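Local coordinates for protein Dye type peroxidase A (Streptomyces lividans 1326, PDB 6GZW) that binds haem and, as a dye-decolourising (DyP-type) peroxidase, probably uses hydrogen peroxide to oxidise dyes and similar substrates, at residues A[267-272]-A[285-290]; A[185-190]-A[298-303]; A[219-224]-A[321-326]. All coordinates share one frame; numbering follows the deposited sequence. Where two conformers were deposited one is given.

Interaction 1 (A[267-272]-A[285-290]). With HEM (protoporphyrin IX containing Fe), chain C.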
# COMPACT_ATOMS: atom_id res chain seq x y z
N MET A 267 8.90 -25.75 -21.19
CA MET A 267 10.30 -25.36 -21.38
C MET A 267 11.09 -26.54 -21.94
O MET A 267 10.87 -27.68 -21.53
CB MET A 267 10.91 -24.96 -20.04
CG MET A 267 12.26 -24.28 -20.13
SD MET A 267 12.92 -23.84 -18.49
CE MET A 267 12.15 -22.22 -18.34
N ASP A 268 11.97 -26.26 -22.90
CA ASP A 268 12.88 -27.27 -23.42
C ASP A 268 14.28 -26.98 -22.85
O ASP A 268 14.94 -26.03 -23.24
CB ASP A 268 12.87 -27.23 -24.95
CG ASP A 268 13.73 -28.31 -25.57
OD1 ASP A 268 14.64 -28.82 -24.90
OD2 ASP A 268 13.49 -28.61 -26.75
N LEU A 269 14.69 -27.83 -21.92
CA LEU A 269 15.92 -27.66 -21.15
C LEU A 269 17.17 -28.08 -21.92
O LEU A 269 18.28 -27.79 -21.48
CB LEU A 269 15.82 -28.46 -19.87
CG LEU A 269 14.71 -28.05 -18.91
CD1 LEU A 269 14.46 -29.13 -17.87
CD2 LEU A 269 15.05 -26.74 -18.25
N GLU A 270 17.00 -28.78 -23.03
CA GLU A 270 18.15 -29.23 -23.85
C GLU A 270 18.40 -28.39 -25.10
O GLU A 270 19.47 -28.51 -25.71
CB GLU A 270 17.99 -30.72 -24.23
CG GLU A 270 18.31 -31.71 -23.11
CD GLU A 270 17.22 -31.82 -22.05
OE1 GLU A 270 16.05 -32.02 -22.42
OE2 GLU A 270 17.55 -31.74 -20.84
N LYS A 271 17.45 -27.53 -25.47
CA LYS A 271 17.53 -26.79 -26.73
C LYS A 271 18.73 -25.86 -26.76
O LYS A 271 18.96 -25.10 -25.80
CB LYS A 271 16.29 -25.96 -26.98
CG LYS A 271 16.20 -25.41 -28.39
CD LYS A 271 14.85 -24.78 -28.65
CE LYS A 271 14.71 -24.26 -30.06
NZ LYS A 271 13.67 -23.20 -30.14
N THR A 272 19.48 -25.94 -27.86
CA THR A 272 20.61 -25.04 -28.11
C THR A 272 20.39 -24.17 -29.33
O THR A 272 19.51 -24.44 -30.16
CB THR A 272 21.92 -25.83 -28.27
OG1 THR A 272 21.79 -26.76 -29.36
CG2 THR A 272 22.23 -26.61 -27.00
N HIS A 285 17.13 -18.74 -13.43
CA HIS A 285 16.26 -18.98 -12.26
C HIS A 285 15.12 -19.97 -12.53
O HIS A 285 14.88 -20.89 -11.73
CB HIS A 285 15.71 -17.64 -11.83
CG HIS A 285 14.87 -17.70 -10.60
ND1 HIS A 285 15.42 -17.78 -9.34
CD2 HIS A 285 13.53 -17.72 -10.45
CE1 HIS A 285 14.44 -17.82 -8.45
NE2 HIS A 285 13.28 -17.79 -9.10
N ALA A 286 14.43 -19.78 -13.63
CA ALA A 286 13.29 -20.64 -13.98
C ALA A 286 13.69 -22.01 -14.55
O ALA A 286 12.80 -22.86 -14.80
CB ALA A 286 12.30 -19.92 -14.90
N ARG A 287 14.99 -22.23 -14.74
CA ARG A 287 15.49 -23.60 -14.93
C ARG A 287 15.78 -24.25 -13.58
O ARG A 287 15.22 -25.29 -13.23
CB ARG A 287 16.78 -23.61 -15.77
CG ARG A 287 17.44 -24.98 -15.88
CD ARG A 287 18.85 -24.86 -16.44
NE ARG A 287 18.83 -24.61 -17.87
CZ ARG A 287 18.80 -25.55 -18.82
NH1 ARG A 287 18.73 -26.84 -18.52
NH2 ARG A 287 18.76 -25.19 -20.10
N ILE A 288 16.66 -23.62 -12.81
CA ILE A 288 17.23 -24.27 -11.63
C ILE A 288 16.28 -24.42 -10.42
O ILE A 288 16.56 -25.20 -9.51
CB ILE A 288 18.59 -23.67 -11.25
CG1 ILE A 288 18.44 -22.26 -10.68
CG2 ILE A 288 19.55 -23.72 -12.45
CD1 ILE A 288 19.76 -21.68 -10.21
N THR A 289 15.17 -23.69 -10.43
CA THR A 289 14.16 -23.81 -9.37
C THR A 289 13.11 -24.92 -9.60
O THR A 289 12.33 -25.24 -8.69
CB THR A 289 13.38 -22.49 -9.22
OG1 THR A 289 12.88 -22.15 -10.51
CG2 THR A 289 14.25 -21.38 -8.69
N ARG A 290 13.09 -25.55 -10.78
CA ARG A 290 12.05 -26.53 -11.10
C ARG A 290 12.12 -27.76 -10.18
O ARG A 290 13.22 -28.22 -9.80
CB ARG A 290 12.15 -27.00 -12.55
CG ARG A 290 11.92 -25.95 -13.64
CD ARG A 290 12.46 -26.42 -14.99
NE ARG A 290 11.74 -27.60 -15.44
CZ ARG A 290 10.68 -27.61 -16.26
NH1 ARG A 290 10.16 -26.48 -16.74
NH2 ARG A 290 10.10 -28.78 -16.57
CHA HEM C . 9.80 -19.17 -10.76
CHB HEM C . 11.14 -14.59 -9.94
CHC HEM C . 12.80 -15.93 -5.58
CHD HEM C . 11.46 -20.47 -6.41
C1A HEM C . 10.02 -17.82 -10.92
C2A HEM C . 9.73 -17.09 -12.11
C3A HEM C . 10.11 -15.81 -11.86
C4A HEM C . 10.65 -15.75 -10.54
CMA HEM C . 9.99 -14.62 -12.78
CAA HEM C . 9.12 -17.62 -13.40
CBA HEM C . 7.60 -17.59 -13.52
CGA HEM C . 6.96 -18.56 -12.58
O1A HEM C . 6.84 -19.79 -12.86
O2A HEM C . 6.55 -18.16 -11.46
C1B HEM C . 11.70 -14.55 -8.65
C2B HEM C . 12.15 -13.37 -8.00
C3B HEM C . 12.63 -13.71 -6.78
C4B HEM C . 12.44 -15.19 -6.67
CMB HEM C . 12.15 -12.00 -8.60
CAB HEM C . 13.14 -12.85 -5.68
CBB HEM C . 12.79 -11.58 -5.51
C1C HEM C . 12.64 -17.29 -5.43
C2C HEM C . 13.02 -18.03 -4.28
C3C HEM C . 12.65 -19.34 -4.53
C4C HEM C . 12.01 -19.36 -5.82
CMC HEM C . 13.73 -17.53 -3.06
CAC HEM C . 12.86 -20.56 -3.72
CBC HEM C . 13.80 -20.76 -2.77
C1D HEM C . 10.84 -20.41 -7.67
C2D HEM C . 10.21 -21.62 -8.23
C3D HEM C . 9.75 -21.27 -9.44
C4D HEM C . 10.11 -19.83 -9.60
CMD HEM C . 10.07 -22.99 -7.55
CAD HEM C . 9.02 -22.19 -10.41
CBD HEM C . 9.98 -23.02 -11.26
CGD HEM C . 9.23 -23.96 -12.15
O1D HEM C . 8.96 -23.64 -13.34
O2D HEM C . 8.85 -25.05 -11.68
NA HEM C . 10.67 -17.02 -10.00
NB HEM C . 11.91 -15.60 -7.83
NC HEM C . 12.09 -18.10 -6.36
ND HEM C . 10.84 -19.40 -8.55
FE HEM C . 11.39 -17.57 -8.22
O HOH W 1 7.93 -26.11 -18.57
O HOH W 2 9.27 -28.80 -19.73
O HOH W 3 9.65 -17.16 -7.35
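The carbonyl oxygen of Leu269 is gripped by both terminal nitrogens of the Arg287 guanidinium. Arg287 NH2 donates to Leu269 O at 3.0 Å and Arg287 NH1 to the same Leu269 O at 3.1 Å. The oxygen sits in the guanidinium plane, at its end. NH1 meets a lone pair in the carbonyl plane, while NH2 comes in tilted by 31°. Arg287 NH2 also donates to Val280 O and NE to Pro281 O, so backbone carbonyls of three residues accept from this guanidinium and would limit its rotation. With CG anti to the backbone N (chi1 174°) and a bend at chi3, the chain reaches out from the short helix to the loop. Leu269 then lays its CD2 methyl over one face of the same guanidinium, 3.7 Å above the plane and offset toward the rim.

Met267 puts its terminal methyl against helix 285-288: CE lies 3.7 Å from Ala286 O. Its backbone is joined to Arg290 through a water, which accepts from Met267 N and from Arg290 NH1 at 2.9 Å. Arg290 NH2 forms a salt bridge with Asp292.

The helix 285-288 carries the proximal haem ligand. His285 NE2 binds the iron at 2.1 Å, as in DyP-type peroxidases generally, and His285 ND1 is hydrogen-bonded to Asp344. Thr289 OG1 bonds back to His285 O at 2.7 Å, and its CG2 lies over one face of the imidazole. The contact joins the loop 267-272 to the helix that carries the iron ligand. Residues 267-272 lie on the loop between helix 238-245 and helix 285-288. His285 and Ala286 pack on Ile245 of the first of these helices, and His285 and Thr289 pack on Leu340 of helix 333-343.

Interaction 2 (A[185-190]-A[298-303]). With HEM (protoporphyrin IX containing Fe), chain C.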
# COMPACT_ATOMS: atom_id res chain seq x y z
N THR A 185 3.47 -18.27 -12.98
CA THR A 185 3.02 -19.22 -14.01
C THR A 185 3.07 -20.68 -13.54
O THR A 185 2.08 -21.41 -13.70
CB THR A 185 3.92 -19.07 -15.24
OG1 THR A 185 3.86 -17.71 -15.69
CG2 THR A 185 3.54 -20.02 -16.34
N ARG A 186 4.19 -21.11 -12.97
CA ARG A 186 4.40 -22.51 -12.59
C ARG A 186 4.14 -22.76 -11.10
O ARG A 186 4.87 -23.48 -10.42
CB ARG A 186 5.78 -22.99 -13.04
CG ARG A 186 5.88 -23.12 -14.58
CD ARG A 186 5.94 -24.58 -15.07
NE ARG A 186 7.03 -25.26 -14.38
CZ ARG A 186 7.26 -26.57 -14.40
NH1 ARG A 186 6.48 -27.37 -15.12
NH2 ARG A 186 8.25 -27.08 -13.69
N ASN A 187 3.08 -22.15 -10.60
CA ASN A 187 2.69 -22.33 -9.22
C ASN A 187 1.80 -23.55 -9.18
O ASN A 187 0.80 -23.57 -9.91
CB ASN A 187 1.93 -21.10 -8.73
CG ASN A 187 1.67 -21.11 -7.25
OD1 ASN A 187 2.51 -21.56 -6.45
ND2 ASN A 187 0.50 -20.58 -6.85
N PRO A 188 2.13 -24.55 -8.33
CA PRO A 188 1.22 -25.69 -8.15
C PRO A 188 -0.19 -25.29 -7.71
O PRO A 188 -0.36 -24.30 -7.00
CB PRO A 188 1.93 -26.57 -7.12
CG PRO A 188 3.38 -26.19 -7.21
CD PRO A 188 3.37 -24.72 -7.54
N LYS A 189 -1.18 -26.04 -8.18
CA LYS A 189 -2.60 -25.71 -8.00
C LYS A 189 -3.37 -26.95 -7.53
O LYS A 189 -2.94 -28.07 -7.84
CB LYS A 189 -3.19 -25.17 -9.32
CG LYS A 189 -2.83 -23.72 -9.62
CD LYS A 189 -3.11 -23.33 -11.07
CE LYS A 189 -2.09 -23.89 -12.06
NZ LYS A 189 -2.04 -23.08 -13.31
N PRO A 190 -4.47 -26.76 -6.77
CA PRO A 190 -5.35 -27.90 -6.50
C PRO A 190 -5.86 -28.48 -7.81
O PRO A 190 -6.16 -27.74 -8.75
CB PRO A 190 -6.49 -27.27 -5.69
CG PRO A 190 -5.87 -26.08 -5.05
CD PRO A 190 -4.92 -25.55 -6.07
N ALA A 298 9.40 -28.86 -4.12
CA ALA A 298 8.34 -28.04 -4.69
C ALA A 298 7.70 -27.22 -3.60
O ALA A 298 7.83 -27.54 -2.42
CB ALA A 298 7.28 -28.91 -5.36
N MET A 299 7.06 -26.14 -4.02
CA MET A 299 6.39 -25.25 -3.08
C MET A 299 5.33 -24.46 -3.82
O MET A 299 5.45 -24.23 -5.01
CB MET A 299 7.42 -24.30 -2.44
CG MET A 299 8.01 -23.26 -3.41
SD MET A 299 9.65 -22.70 -2.96
CE MET A 299 10.52 -24.17 -3.48
N VAL A 300 4.30 -24.02 -3.10
CA VAL A 300 3.38 -22.98 -3.59
C VAL A 300 4.00 -21.63 -3.22
O VAL A 300 4.57 -21.48 -2.14
CB VAL A 300 1.97 -23.15 -3.02
CG1 VAL A 300 1.16 -21.85 -3.05
CG2 VAL A 300 1.23 -24.24 -3.81
N ARG A 301 3.98 -20.73 -4.18
CA ARG A 301 4.46 -19.35 -4.00
C ARG A 301 3.25 -18.42 -4.05
O ARG A 301 2.43 -18.51 -4.95
CB ARG A 301 5.46 -19.00 -5.10
CG ARG A 301 6.77 -19.77 -4.97
CD ARG A 301 7.70 -19.57 -6.15
NE ARG A 301 7.07 -20.12 -7.34
CZ ARG A 301 6.83 -19.47 -8.49
NH1 ARG A 301 7.15 -18.19 -8.69
NH2 ARG A 301 6.26 -20.16 -9.48
N ARG A 302 3.14 -17.52 -3.07
CA ARG A 302 1.98 -16.67 -2.97
C ARG A 302 2.42 -15.36 -2.28
O ARG A 302 2.14 -15.13 -1.10
CB ARG A 302 0.87 -17.38 -2.18
CG ARG A 302 -0.48 -16.72 -2.18
CD ARG A 302 -1.52 -17.46 -1.36
NE ARG A 302 -2.73 -16.67 -1.33
CZ ARG A 302 -2.96 -15.65 -0.51
NH1 ARG A 302 -2.06 -15.27 0.40
NH2 ARG A 302 -4.11 -15.00 -0.61
N PRO A 303 3.13 -14.50 -3.04
CA PRO A 303 3.84 -13.34 -2.50
C PRO A 303 3.02 -12.07 -2.47
O PRO A 303 1.92 -12.01 -3.02
CB PRO A 303 4.98 -13.16 -3.53
CG PRO A 303 4.32 -13.52 -4.83
CD PRO A 303 3.48 -14.72 -4.47
CHA HEM C . 9.80 -19.17 -10.76
CHB HEM C . 11.14 -14.59 -9.94
CHC HEM C . 12.80 -15.93 -5.58
CHD HEM C . 11.46 -20.47 -6.41
C1A HEM C . 10.02 -17.82 -10.92
C2A HEM C . 9.73 -17.09 -12.11
C3A HEM C . 10.11 -15.81 -11.86
C4A HEM C . 10.65 -15.75 -10.54
CMA HEM C . 9.99 -14.62 -12.78
CAA HEM C . 9.12 -17.62 -13.40
CBA HEM C . 7.60 -17.59 -13.52
CGA HEM C . 6.96 -18.56 -12.58
O1A HEM C . 6.84 -19.79 -12.86
O2A HEM C . 6.55 -18.16 -11.46
C1B HEM C . 11.70 -14.55 -8.65
C2B HEM C . 12.15 -13.37 -8.00
C3B HEM C . 12.63 -13.71 -6.78
C4B HEM C . 12.44 -15.19 -6.67
CMB HEM C . 12.15 -12.00 -8.60
CAB HEM C . 13.14 -12.85 -5.68
CBB HEM C . 12.79 -11.58 -5.51
C1C HEM C . 12.64 -17.29 -5.43
C2C HEM C . 13.02 -18.03 -4.28
C3C HEM C . 12.65 -19.34 -4.53
C4C HEM C . 12.01 -19.36 -5.82
CMC HEM C . 13.73 -17.53 -3.06
CAC HEM C . 12.86 -20.56 -3.72
CBC HEM C . 13.80 -20.76 -2.77
C1D HEM C . 10.84 -20.41 -7.67
C2D HEM C . 10.21 -21.62 -8.23
C3D HEM C . 9.75 -21.27 -9.44
C4D HEM C . 10.11 -19.83 -9.60
CMD HEM C . 10.07 -22.99 -7.55
CAD HEM C . 9.02 -22.19 -10.41
CBD HEM C . 9.98 -23.02 -11.26
CGD HEM C . 9.23 -23.96 -12.15
O1D HEM C . 8.96 -23.64 -13.34
O2D HEM C . 8.85 -25.05 -11.68
NA HEM C . 10.67 -17.02 -10.00
NB HEM C . 11.91 -15.60 -7.83
NC HEM C . 12.09 -18.10 -6.36
ND HEM C . 10.84 -19.40 -8.55
FE HEM C . 11.39 -17.57 -8.22
O HOH W 3 9.65 -17.16 -7.35
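The irregular loop 185-190 comes closest to the start of strand 300-310 at Asn187 and Val300, whose CA atoms are 5.7 Å apart. One hydrogen bond joins the two segments: Arg301 N donates to Asn187 OD1 at 2.8 Å, nearly straight at 163° but tilted from the amide carbonyl plane. The Asn187 CG is anti to its own N (chi1 -172°), which swings the amide over to the strand. Beside it, Pro188 rests its CD on Met299 O at 3.3 Å, and its CB meets Val300 CG2.

Two arginines hold the haem propionates. Arg186 uses NE to O1D of HEM (2.7 Å) and NH2 to O2D, side-on, while its backbone N donates to O1A of HEM. Arg301 brings NH1 and NH2 together onto O2A of HEM, each at 2.8 Å. Its guanidinium lies flat on the porphyrin, with C4D of HEM 3.4 Å above its centre. NH1 also donates to the iron-bound water and forms a salt bridge with Asp183.

Arg301 therefore links a propionate to the distal water, consistent with the distal arginine of DyP-type peroxidases. The paired arginines would be expected to favour ionised propionates.

Interaction 3 (A[219-224]-A[321-326]). With HEM (protoporphyrin IX containing Fe), chain C.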
# COMPACT_ATOMS: atom_id res chain seq x y z
N SER A 219 0.40 -26.59 6.82
CA SER A 219 1.52 -26.38 5.88
C SER A 219 2.60 -25.58 6.58
O SER A 219 2.30 -24.91 7.57
CB SER A 219 1.03 -25.67 4.63
OG SER A 219 2.04 -25.65 3.63
N TYR A 220 3.83 -25.64 6.07
CA TYR A 220 4.95 -24.86 6.60
C TYR A 220 5.16 -23.69 5.63
O TYR A 220 5.27 -23.89 4.43
CB TYR A 220 6.23 -25.70 6.77
CG TYR A 220 6.00 -26.71 7.86
CD1 TYR A 220 6.18 -26.36 9.20
CD2 TYR A 220 5.51 -27.96 7.57
CE1 TYR A 220 5.89 -27.24 10.22
CE2 TYR A 220 5.23 -28.86 8.60
CZ TYR A 220 5.43 -28.49 9.90
OH TYR A 220 5.16 -29.33 10.94
N VAL A 221 5.20 -22.48 6.19
CA VAL A 221 5.47 -21.26 5.41
C VAL A 221 6.90 -20.78 5.67
O VAL A 221 7.36 -20.78 6.82
CB VAL A 221 4.40 -20.17 5.68
CG1 VAL A 221 4.44 -19.66 7.10
CG2 VAL A 221 4.53 -19.01 4.70
N VAL A 222 7.60 -20.42 4.61
CA VAL A 222 8.85 -19.68 4.71
C VAL A 222 8.58 -18.32 4.09
O VAL A 222 8.16 -18.25 2.93
CB VAL A 222 10.01 -20.40 4.01
CG1 VAL A 222 11.26 -19.51 3.96
CG2 VAL A 222 10.28 -21.72 4.71
N VAL A 223 8.77 -17.27 4.89
CA VAL A 223 8.67 -15.87 4.49
C VAL A 223 10.10 -15.38 4.29
O VAL A 223 10.95 -15.60 5.17
CB VAL A 223 8.01 -15.05 5.60
CG1 VAL A 223 7.96 -13.56 5.27
CG2 VAL A 223 6.63 -15.59 5.90
N ARG A 224 10.35 -14.70 3.17
CA ARG A 224 11.63 -14.00 2.94
C ARG A 224 11.35 -12.61 2.45
O ARG A 224 10.62 -12.44 1.46
CB ARG A 224 12.50 -14.74 1.91
CG ARG A 224 12.73 -16.22 2.23
CD ARG A 224 13.67 -16.45 3.40
NE ARG A 224 15.06 -16.26 3.00
CZ ARG A 224 16.12 -16.76 3.64
NH1 ARG A 224 15.98 -17.44 4.79
NH2 ARG A 224 17.34 -16.56 3.13
N LEU A 321 7.94 -9.73 -0.86
CA LEU A 321 7.69 -10.54 0.33
C LEU A 321 7.37 -11.91 -0.20
O LEU A 321 6.24 -12.20 -0.63
CB LEU A 321 6.56 -10.01 1.20
CG LEU A 321 6.66 -8.54 1.62
CD1 LEU A 321 5.44 -8.12 2.42
CD2 LEU A 321 7.93 -8.28 2.42
N PHE A 322 8.42 -12.71 -0.30
CA PHE A 322 8.34 -14.07 -0.81
C PHE A 322 7.70 -14.90 0.30
O PHE A 322 8.17 -14.89 1.42
CB PHE A 322 9.76 -14.54 -1.14
CG PHE A 322 9.82 -15.93 -1.73
CD1 PHE A 322 9.67 -16.12 -3.10
CD2 PHE A 322 10.03 -17.02 -0.92
CE1 PHE A 322 9.74 -17.40 -3.67
CE2 PHE A 322 10.10 -18.29 -1.47
CZ PHE A 322 9.96 -18.48 -2.85
N VAL A 323 6.62 -15.59 -0.03
CA VAL A 323 5.87 -16.41 0.92
C VAL A 323 5.59 -17.73 0.25
O VAL A 323 4.83 -17.80 -0.72
CB VAL A 323 4.54 -15.75 1.31
CG1 VAL A 323 3.86 -16.56 2.40
CG2 VAL A 323 4.78 -14.34 1.81
N CYS A 324 6.23 -18.80 0.71
CA CYS A 324 6.05 -20.11 0.07
C CYS A 324 5.55 -21.12 1.08
O CYS A 324 5.81 -21.01 2.29
CB CYS A 324 7.34 -20.65 -0.60
SG CYS A 324 8.71 -20.96 0.53
N TRP A 325 4.87 -22.12 0.53
CA TRP A 325 4.10 -23.09 1.28
C TRP A 325 4.53 -24.50 0.83
O TRP A 325 4.63 -24.75 -0.36
CB TRP A 325 2.62 -22.86 0.97
CG TRP A 325 2.10 -21.53 1.44
CD1 TRP A 325 1.94 -20.37 0.72
CD2 TRP A 325 1.62 -21.25 2.75
NE1 TRP A 325 1.42 -19.38 1.52
CE2 TRP A 325 1.20 -19.90 2.77
CE3 TRP A 325 1.53 -22.01 3.92
CZ2 TRP A 325 0.70 -19.31 3.92
CZ3 TRP A 325 1.00 -21.42 5.06
CH2 TRP A 325 0.63 -20.08 5.05
N GLN A 326 4.79 -25.39 1.80
CA GLN A 326 5.19 -26.77 1.52
C GLN A 326 4.86 -27.67 2.71
O GLN A 326 4.74 -27.19 3.84
CB GLN A 326 6.69 -26.83 1.24
CG GLN A 326 7.56 -26.21 2.31
CD GLN A 326 8.09 -24.84 1.94
OE1 GLN A 326 8.99 -24.71 1.09
NE2 GLN A 326 7.56 -23.80 2.59
CHA HEM C . 9.80 -19.17 -10.76
CHB HEM C . 11.14 -14.59 -9.94
CHC HEM C . 12.80 -15.93 -5.58
CHD HEM C . 11.46 -20.47 -6.41
C1A HEM C . 10.02 -17.82 -10.92
C2A HEM C . 9.73 -17.09 -12.11
C3A HEM C . 10.11 -15.81 -11.86
C4A HEM C . 10.65 -15.75 -10.54
CMA HEM C . 9.99 -14.62 -12.78
CAA HEM C . 9.12 -17.62 -13.40
CBA HEM C . 7.60 -17.59 -13.52
CGA HEM C . 6.96 -18.56 -12.58
O1A HEM C . 6.84 -19.79 -12.86
O2A HEM C . 6.55 -18.16 -11.46
C1B HEM C . 11.70 -14.55 -8.65
C2B HEM C . 12.15 -13.37 -8.00
C3B HEM C . 12.63 -13.71 -6.78
C4B HEM C . 12.44 -15.19 -6.67
CMB HEM C . 12.15 -12.00 -8.60
CAB HEM C . 13.14 -12.85 -5.68
CBB HEM C . 12.79 -11.58 -5.51
C1C HEM C . 12.64 -17.29 -5.43
C2C HEM C . 13.02 -18.03 -4.28
C3C HEM C . 12.65 -19.34 -4.53
C4C HEM C . 12.01 -19.36 -5.82
CMC HEM C . 13.73 -17.53 -3.06
CAC HEM C . 12.86 -20.56 -3.72
CBC HEM C . 13.80 -20.76 -2.77
C1D HEM C . 10.84 -20.41 -7.67
C2D HEM C . 10.21 -21.62 -8.23
C3D HEM C . 9.75 -21.27 -9.44
C4D HEM C . 10.11 -19.83 -9.60
CMD HEM C . 10.07 -22.99 -7.55
CAD HEM C . 9.02 -22.19 -10.41
CBD HEM C . 9.98 -23.02 -11.26
CGD HEM C . 9.23 -23.96 -12.15
O1D HEM C . 8.96 -23.64 -13.34
O2D HEM C . 8.85 -25.05 -11.68
NA HEM C . 10.67 -17.02 -10.00
NB HEM C . 11.91 -15.60 -7.83
NC HEM C . 12.09 -18.10 -6.36
ND HEM C . 10.84 -19.40 -8.55
FE HEM C . 11.39 -17.57 -8.22
O HOH W 3 9.65 -17.16 -7.35
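Val221 fits its CB over the six-membered ring of Trp325, 3.8 Å from the ring centroid and 15° off the normal, a CH-pi contact. The Val221 CG2 methyl lies over the indole near its rim. It also presses on Val323 CG1 at 3.4 Å, tighter than usual for carbons. Ser219 OG meets the indole edge in plane and bonds to Ile199 O. An alanine in place of Trp325 is likely to leave a gap beside Val221, with Ser219 losing its aromatic neighbour.

The two strands are antiparallel neighbours in the large antiparallel sheet, between strands 350-360 and 300-310; the fold is the ferredoxin-like dimeric alpha-beta barrel type of DyP-type peroxidases. Hydrogen-bonded pairs such as Val222 with Cys324 set the register.

On the other face, Cys324 SG lies 3.8 Å from Val222 CB. Gln326 folds back at chi2 (-103°) so that NE2 reaches Tyr220 O at 2.9 Å from above the carbonyl plane; Gln326 N grips the same oxygen. Gln326 OE1 accepts from Phe333 N. Phe322 projects past Arg224 into the haem pocket, its CZ 3.3 Å from C3C of HEM, with a haem methyl over the ring centre and the iron-bound water at its edge.

How the interactions relate
From the N terminus, residues 185-190 come first, then 219-224, 267-272, 285-290, 298-303 and 321-326. Interaction 1 closes the shortest loop, with 12 residues between its segments. It is nested inside the long loops closed by interaction 2 and by interaction 3. Those two cross, since 219-224 falls inside the loop of interaction 2 and 321-326 beyond it. Interactions 2 and 3 meet in the sheet, where strands 300-310 and 316-326 are neighbours. Interactions 1 and 2 touch where Arg290 packs on Arg186. All three reach the haem: interaction 1 from its proximal helix, interaction 2 from a loop and a strand, interaction 3 from the sheet, with Arg301 and Phe322 on the distal side.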